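Local coordinates for AlgX/AlgJ SGNH hydrolase-like domain-containing protein (Eubacterium siraeum, PDB 4NZK) that is of uncertain function but probably acts as a hydrolase or acyl-group-transferring enzyme of the SGNH superfamily, at residues 164-178 / 289-302. Numbering follows the deposited sequence.
Sequences HWEPLGAYYAAKAFC and SYGNAEVPFFIDSF
The indole of W165 is held between the start of helix 167-178 and Y290: A170 CA covers the centre of one face, while Y290 CD2 approaches the opposite face, 3.4 Å from W165 CE2, the two rings meeting at an angle rather than stacked. Near the indole plane, W165 NE1 donates to Y290 O (3.0 Å), on a lone pair though well bent at 138°; E294 OE2, hydrogen-bonded to T332, meets the same ring's edge. Were W165 replaced by alanine, Y290 O would probably lose this donor and a gap would open between Y290 and A170. Further along the helix, A170 CB reaches A293 CB at 3.7 Å. F297 offers a face to Y171, whose CB sits 3.8 Å from the F297 ring centroid, close to the normal, and whose ring edge points at that face with the planes 77° apart. A174 CB, 3.6 Å from F298 CE1, wedges between F297 and F298. Packing stays close beyond it: F177 CD2 lies 3.5 Å from F298 CE1, offset edge-to-face, and C178 SG 3.7 Å from F298 CD1 at that ring's edge. By contrast, exposed K175 and partly exposed L168 and Y172 form the helix's solvent-facing side. At the other end, partly exposed S289 hydrogen-bonds through OG to H164 NE2 (2.7 Å), near the imidazole plane, while D162 OD2 holds ND1. The S289-H164-D162 arrangement, with the D-H-H-W sequence, is consistent with the Ser-His-Asp catalytic triad of SGNH hydrolases, as in AlgX and AlgJ.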
loop_
_atom_site.group_PDB
_atom_site.type_symbol
_atom_site.label_atom_id
_atom_site.label_comp_id
_atom_site.label_asym_id
_atom_site.label_seq_id
_atom_site.Cartn_x
_atom_site.Cartn_y
_atom_site.Cartn_z
ATOM N N HIS A 164 -8.278 -3.498 0.333
ATOM C CA HIS A 164 -7.149 -3.185 -0.491
ATOM C C HIS A 164 -7.433 -3.274 -1.982
ATOM O O HIS A 164 -8.339 -3.952 -2.462
ATOM C CB HIS A 164 -5.999 -4.143 -0.179
ATOM C CG HIS A 164 -5.666 -4.231 1.267
ATOM N ND1 HIS A 164 -6.117 -5.257 2.048
ATOM C CD2 HIS A 164 -4.928 -3.434 2.080
ATOM C CE1 HIS A 164 -5.692 -5.092 3.294
ATOM N NE2 HIS A 164 -4.963 -3.992 3.338
ATOM N N TRP A 165 -6.599 -2.577 -2.724
ATOM C CA TRP A 165 -6.499 -2.772 -4.168
ATOM C C TRP A 165 -6.095 -4.215 -4.489
ATOM O O TRP A 165 -5.583 -4.970 -3.638
ATOM C CB TRP A 165 -5.472 -1.831 -4.796
ATOM C CG TRP A 165 -4.166 -1.645 -4.058
ATOM C CD1 TRP A 165 -3.563 -2.486 -3.133
ATOM C CD2 TRP A 165 -3.287 -0.544 -4.221
ATOM N NE1 TRP A 165 -2.372 -1.938 -2.719
ATOM C CE2 TRP A 165 -2.175 -0.763 -3.388
ATOM C CE3 TRP A 165 -3.333 0.605 -5.020
ATOM C CZ2 TRP A 165 -1.141 0.130 -3.300
ATOM C CZ3 TRP A 165 -2.302 1.485 -4.957
ATOM C CH2 TRP A 165 -1.218 1.259 -4.097
ATOM N N GLU A 166 -6.352 -4.606 -5.730
ATOM C CA GLU A 166 -5.728 -5.800 -6.258
ATOM C C GLU A 166 -4.272 -5.481 -6.551
ATOM O O GLU A 166 -3.912 -4.300 -6.744
ATOM C CB GLU A 166 -6.391 -6.201 -7.578
ATOM C CG GLU A 166 -7.802 -6.812 -7.467
ATOM C CD GLU A 166 -7.821 -8.334 -7.332
ATOM O OE1 GLU A 166 -6.788 -8.997 -7.577
ATOM O OE2 GLU A 166 -8.937 -8.881 -7.062
ATOM N N PRO A 167 -3.429 -6.511 -6.636
ATOM C CA PRO A 167 -2.054 -6.290 -7.036
ATOM C C PRO A 167 -1.928 -5.507 -8.352
ATOM O O PRO A 167 -1.007 -4.696 -8.469
ATOM C CB PRO A 167 -1.486 -7.705 -7.112
ATOM C CG PRO A 167 -2.272 -8.444 -6.026
ATOM C CD PRO A 167 -3.667 -7.909 -6.188
ATOM N N LEU A 168 -2.871 -5.629 -9.282
ATOM C CA LEU A 168 -2.785 -4.848 -10.528
ATOM C C LEU A 168 -2.845 -3.345 -10.228
ATOM O O LEU A 168 -2.162 -2.561 -10.863
ATOM C CB LEU A 168 -3.884 -5.271 -11.502
ATOM C CG LEU A 168 -3.980 -4.533 -12.862
ATOM C CD1 LEU A 168 -2.718 -4.715 -13.671
ATOM C CD2 LEU A 168 -5.187 -4.951 -13.672
ATOM N N GLY A 169 -3.718 -2.950 -9.301
ATOM C CA GLY A 169 -3.787 -1.554 -8.873
ATOM C C GLY A 169 -2.459 -1.119 -8.284
ATOM O O GLY A 169 -1.936 -0.039 -8.610
ATOM N N ALA A 170 -1.905 -1.953 -7.412
ATOM C CA ALA A 170 -0.625 -1.636 -6.778
ATOM C C ALA A 170 0.466 -1.498 -7.812
ATOM O O ALA A 170 1.373 -0.676 -7.632
ATOM C CB ALA A 170 -0.259 -2.682 -5.766
ATOM N N TYR A 171 0.414 -2.310 -8.877
ATOM C CA TYR A 171 1.386 -2.193 -9.956
ATOM C C TYR A 171 1.372 -0.821 -10.590
ATOM O O TYR A 171 2.442 -0.239 -10.852
ATOM C CB TYR A 171 1.105 -3.242 -11.048
ATOM C CG TYR A 171 1.949 -3.105 -12.275
ATOM C CD1 TYR A 171 3.283 -3.536 -12.284
ATOM C CD2 TYR A 171 1.460 -2.489 -13.410
ATOM C CE1 TYR A 171 4.090 -3.397 -13.426
ATOM C CE2 TYR A 171 2.260 -2.355 -14.571
ATOM C CZ TYR A 171 3.573 -2.796 -14.563
ATOM O OH TYR A 171 4.362 -2.709 -15.719
ATOM N N TYR A 172 0.183 -0.292 -10.886
ATOM C CA TYR A 172 0.142 1.044 -11.499
ATOM C C TYR A 172 0.696 2.137 -10.591
ATOM O O TYR A 172 1.307 3.091 -11.070
ATOM C CB TYR A 172 -1.238 1.389 -11.972
ATOM C CG TYR A 172 -1.656 0.579 -13.181
ATOM C CD1 TYR A 172 -0.933 0.632 -14.368
ATOM C CD2 TYR A 172 -2.757 -0.250 -13.137
ATOM C CE1 TYR A 172 -1.307 -0.141 -15.480
ATOM C CE2 TYR A 172 -3.134 -1.011 -14.228
ATOM C CZ TYR A 172 -2.422 -0.942 -15.408
ATOM O OH TYR A 172 -2.830 -1.664 -16.526
ATOM N N ALA A 173 0.473 2.020 -9.286
ATOM C CA ALA A 173 1.036 2.967 -8.345
ATOM C C ALA A 173 2.544 2.786 -8.250
ATOM O O ALA A 173 3.298 3.782 -8.316
ATOM C CB ALA A 173 0.360 2.838 -7.002
ATOM N N ALA A 174 3.004 1.531 -8.184
ATOM C CA ALA A 174 4.437 1.252 -8.158
ATOM C C ALA A 174 5.094 1.806 -9.412
ATOM O O ALA A 174 6.198 2.371 -9.369
ATOM C CB ALA A 174 4.712 -0.238 -8.012
ATOM N N LYS A 175 4.423 1.625 -10.544
ATOM C CA LYS A 175 4.944 2.133 -11.811
ATOM C C LYS A 175 5.127 3.647 -11.789
ATOM O O LYS A 175 6.139 4.165 -12.253
ATOM C CB LYS A 175 3.989 1.725 -12.932
ATOM C CG LYS A 175 4.383 2.255 -14.307
ATOM C CD LYS A 175 3.544 1.669 -15.438
ATOM C CE LYS A 175 3.960 2.253 -16.784
ATOM N NZ LYS A 175 3.427 1.404 -17.854
ATOM N N ALA A 176 4.166 4.346 -11.205
ATOM C CA ALA A 176 4.261 5.804 -11.137
ATOM C C ALA A 176 5.469 6.223 -10.283
ATOM O O ALA A 176 6.183 7.170 -10.612
ATOM C CB ALA A 176 3.002 6.393 -10.547
ATOM N N PHE A 177 5.649 5.537 -9.158
ATOM C CA PHE A 177 6.796 5.818 -8.285
ATOM C C PHE A 177 8.116 5.525 -8.964
ATOM O O PHE A 177 9.021 6.360 -8.951
ATOM C CB PHE A 177 6.684 5.067 -6.970
ATOM C CG PHE A 177 7.982 4.987 -6.222
ATOM C CD1 PHE A 177 8.563 6.102 -5.697
ATOM C CD2 PHE A 177 8.611 3.767 -6.059
ATOM C CE1 PHE A 177 9.792 5.994 -5.037
ATOM C CE2 PHE A 177 9.816 3.666 -5.444
ATOM C CZ PHE A 177 10.414 4.788 -4.910
ATOM N N CYS A 178 8.209 4.346 -9.563
ATOM C CA CYS A 178 9.449 3.917 -10.199
ATOM C C CYS A 178 9.844 4.835 -11.362
ATOM O O CYS A 178 11.049 5.095 -11.589
ATOM C CB CYS A 178 9.401 2.461 -10.630
ATOM S SG CYS A 178 9.518 1.338 -9.203
ATOM N N SER A 289 -0.982 -1.093 5.223
ATOM C CA SER A 289 -1.115 -2.343 4.518
ATOM C C SER A 289 -1.293 -2.240 2.998
ATOM O O SER A 289 -1.002 -3.217 2.285
ATOM C CB SER A 289 -2.202 -3.223 5.132
ATOM O OG SER A 289 -3.464 -2.607 5.076
ATOM N N TYR A 290 -1.684 -1.066 2.470
ATOM C CA TYR A 290 -1.742 -0.912 1.003
ATOM C C TYR A 290 -0.356 -1.122 0.402
ATOM O O TYR A 290 -0.198 -1.654 -0.706
ATOM C CB TYR A 290 -2.259 0.487 0.611
ATOM C CG TYR A 290 -3.688 0.501 0.208
ATOM C CD1 TYR A 290 -4.691 0.149 1.086
ATOM C CD2 TYR A 290 -4.052 0.849 -1.080
ATOM C CE1 TYR A 290 -6.015 0.126 0.683
ATOM C CE2 TYR A 290 -5.368 0.819 -1.486
ATOM C CZ TYR A 290 -6.339 0.449 -0.611
ATOM O OH TYR A 290 -7.634 0.416 -1.049
ATOM N N GLY A 291 0.664 -0.670 1.115
ATOM C CA GLY A 291 2.010 -0.806 0.615
ATOM C C GLY A 291 2.510 -2.202 0.392
ATOM O O GLY A 291 3.392 -2.427 -0.441
ATOM N N ASN A 292 1.916 -3.164 1.097
ATOM C CA ASN A 292 2.370 -4.547 1.010
ATOM C C ASN A 292 2.383 -5.026 -0.428
ATOM O O ASN A 292 3.329 -5.708 -0.861
ATOM C CB ASN A 292 1.460 -5.445 1.835
ATOM C CG ASN A 292 1.479 -5.121 3.344
ATOM O OD1 ASN A 292 1.994 -4.103 3.790
ATOM N ND2 ASN A 292 0.849 -5.990 4.128
ATOM N N ALA A 293 1.322 -4.688 -1.164
ATOM C CA ALA A 293 1.173 -5.175 -2.543
ATOM C C ALA A 293 2.054 -4.472 -3.552
ATOM O O ALA A 293 2.176 -4.925 -4.688
ATOM C CB ALA A 293 -0.284 -5.114 -2.989
ATOM N N GLU A 294 2.650 -3.353 -3.153
ATOM C CA GLU A 294 3.589 -2.646 -4.039
ATOM C C GLU A 294 4.934 -3.350 -4.092
ATOM O O GLU A 294 5.621 -3.282 -5.083
ATOM C CB GLU A 294 3.836 -1.205 -3.575
ATOM C CG GLU A 294 2.584 -0.335 -3.559
ATOM C CD GLU A 294 2.807 1.079 -3.007
ATOM O OE1 GLU A 294 3.920 1.612 -3.157
ATOM O OE2 GLU A 294 1.833 1.675 -2.436
ATOM N N VAL A 295 5.299 -4.034 -3.011
ATOM C CA VAL A 295 6.669 -4.554 -2.852
ATOM C C VAL A 295 7.144 -5.454 -3.978
ATOM O O VAL A 295 8.272 -5.255 -4.470
ATOM C CB VAL A 295 6.870 -5.197 -1.458
ATOM C CG1 VAL A 295 8.240 -5.835 -1.336
ATOM C CG2 VAL A 295 6.699 -4.136 -0.370
ATOM N N PRO A 296 6.297 -6.403 -4.442
ATOM C CA PRO A 296 6.757 -7.258 -5.540
ATOM C C PRO A 296 7.211 -6.480 -6.787
ATOM O O PRO A 296 8.048 -6.954 -7.554
ATOM C CB PRO A 296 5.509 -8.109 -5.848
ATOM C CG PRO A 296 4.840 -8.243 -4.499
ATOM C CD PRO A 296 4.984 -6.845 -3.932
ATOM N N PHE A 297 6.645 -5.297 -6.981
ATOM C CA PHE A 297 6.914 -4.475 -8.178
ATOM C C PHE A 297 8.130 -3.600 -8.044
ATOM O O PHE A 297 8.429 -2.854 -8.966
ATOM C CB PHE A 297 5.676 -3.641 -8.508
ATOM C CG PHE A 297 4.427 -4.471 -8.605
ATOM C CD1 PHE A 297 4.344 -5.502 -9.538
ATOM C CD2 PHE A 297 3.356 -4.260 -7.755
ATOM C CE1 PHE A 297 3.210 -6.303 -9.638
ATOM C CE2 PHE A 297 2.237 -5.058 -7.839
ATOM C CZ PHE A 297 2.152 -6.076 -8.776
ATOM N N PHE A 298 8.833 -3.682 -6.911
ATOM C CA PHE A 298 10.082 -2.939 -6.737
ATOM C C PHE A 298 11.337 -3.788 -6.895
ATOM O O PHE A 298 12.441 -3.250 -7.061
ATOM C CB PHE A 298 10.137 -2.266 -5.364
ATOM C CG PHE A 298 9.034 -1.283 -5.116
ATOM C CD1 PHE A 298 8.546 -0.488 -6.119
ATOM C CD2 PHE A 298 8.499 -1.149 -3.847
ATOM C CE1 PHE A 298 7.559 0.453 -5.858
ATOM C CE2 PHE A 298 7.505 -0.230 -3.589
ATOM C CZ PHE A 298 7.040 0.560 -4.588
ATOM N N ILE A 299 11.159 -5.102 -6.886
ATOM C CA ILE A 299 12.283 -6.045 -6.891
ATOM C C ILE A 299 13.168 -5.898 -8.127
ATOM O O ILE A 299 14.388 -5.970 -8.034
ATOM C CB ILE A 299 11.763 -7.485 -6.699
ATOM C CG1 ILE A 299 11.368 -7.641 -5.202
ATOM C CG2 ILE A 299 12.818 -8.505 -7.103
ATOM C CD1 ILE A 299 10.636 -8.896 -4.834
ATOM N N ASP A 300 12.548 -5.639 -9.272
ATOM C CA ASP A 300 13.295 -5.503 -10.502
ATOM C C ASP A 300 14.104 -4.186 -10.524
ATOM O O ASP A 300 14.995 -4.043 -11.350
ATOM C CB ASP A 300 12.380 -5.502 -11.746
ATOM C CG ASP A 300 11.617 -6.844 -12.000
ATOM O OD1 ASP A 300 12.124 -7.956 -11.697
ATOM O OD2 ASP A 300 10.477 -6.751 -12.536
ATOM N N SER A 301 13.737 -3.199 -9.697
ATOM C CA SER A 301 14.229 -1.815 -9.837
ATOM C C SER A 301 15.251 -1.333 -8.803
ATOM O O SER A 301 15.860 -0.283 -9.016
ATOM C CB SER A 301 13.045 -0.848 -9.825
ATOM O OG SER A 301 12.245 -0.965 -10.999
ATOM N N PHE A 302 15.400 -2.070 -7.701
ATOM C CA PHE A 302 16.247 -1.676 -6.590
ATOM C C PHE A 302 17.159 -2.808 -6.184
ATOM O O PHE A 302 16.767 -3.965 -6.241
ATOM C CB PHE A 302 15.369 -1.243 -5.391
ATOM C CG PHE A 302 14.619 0.038 -5.637
ATOM C CD1 PHE A 302 15.219 1.246 -5.337
ATOM C CD2 PHE A 302 13.365 0.050 -6.211
ATOM C CE1 PHE A 302 14.590 2.453 -5.610
ATOM C CE2 PHE A 302 12.717 1.246 -6.486
ATOM C CZ PHE A 302 13.328 2.463 -6.172
#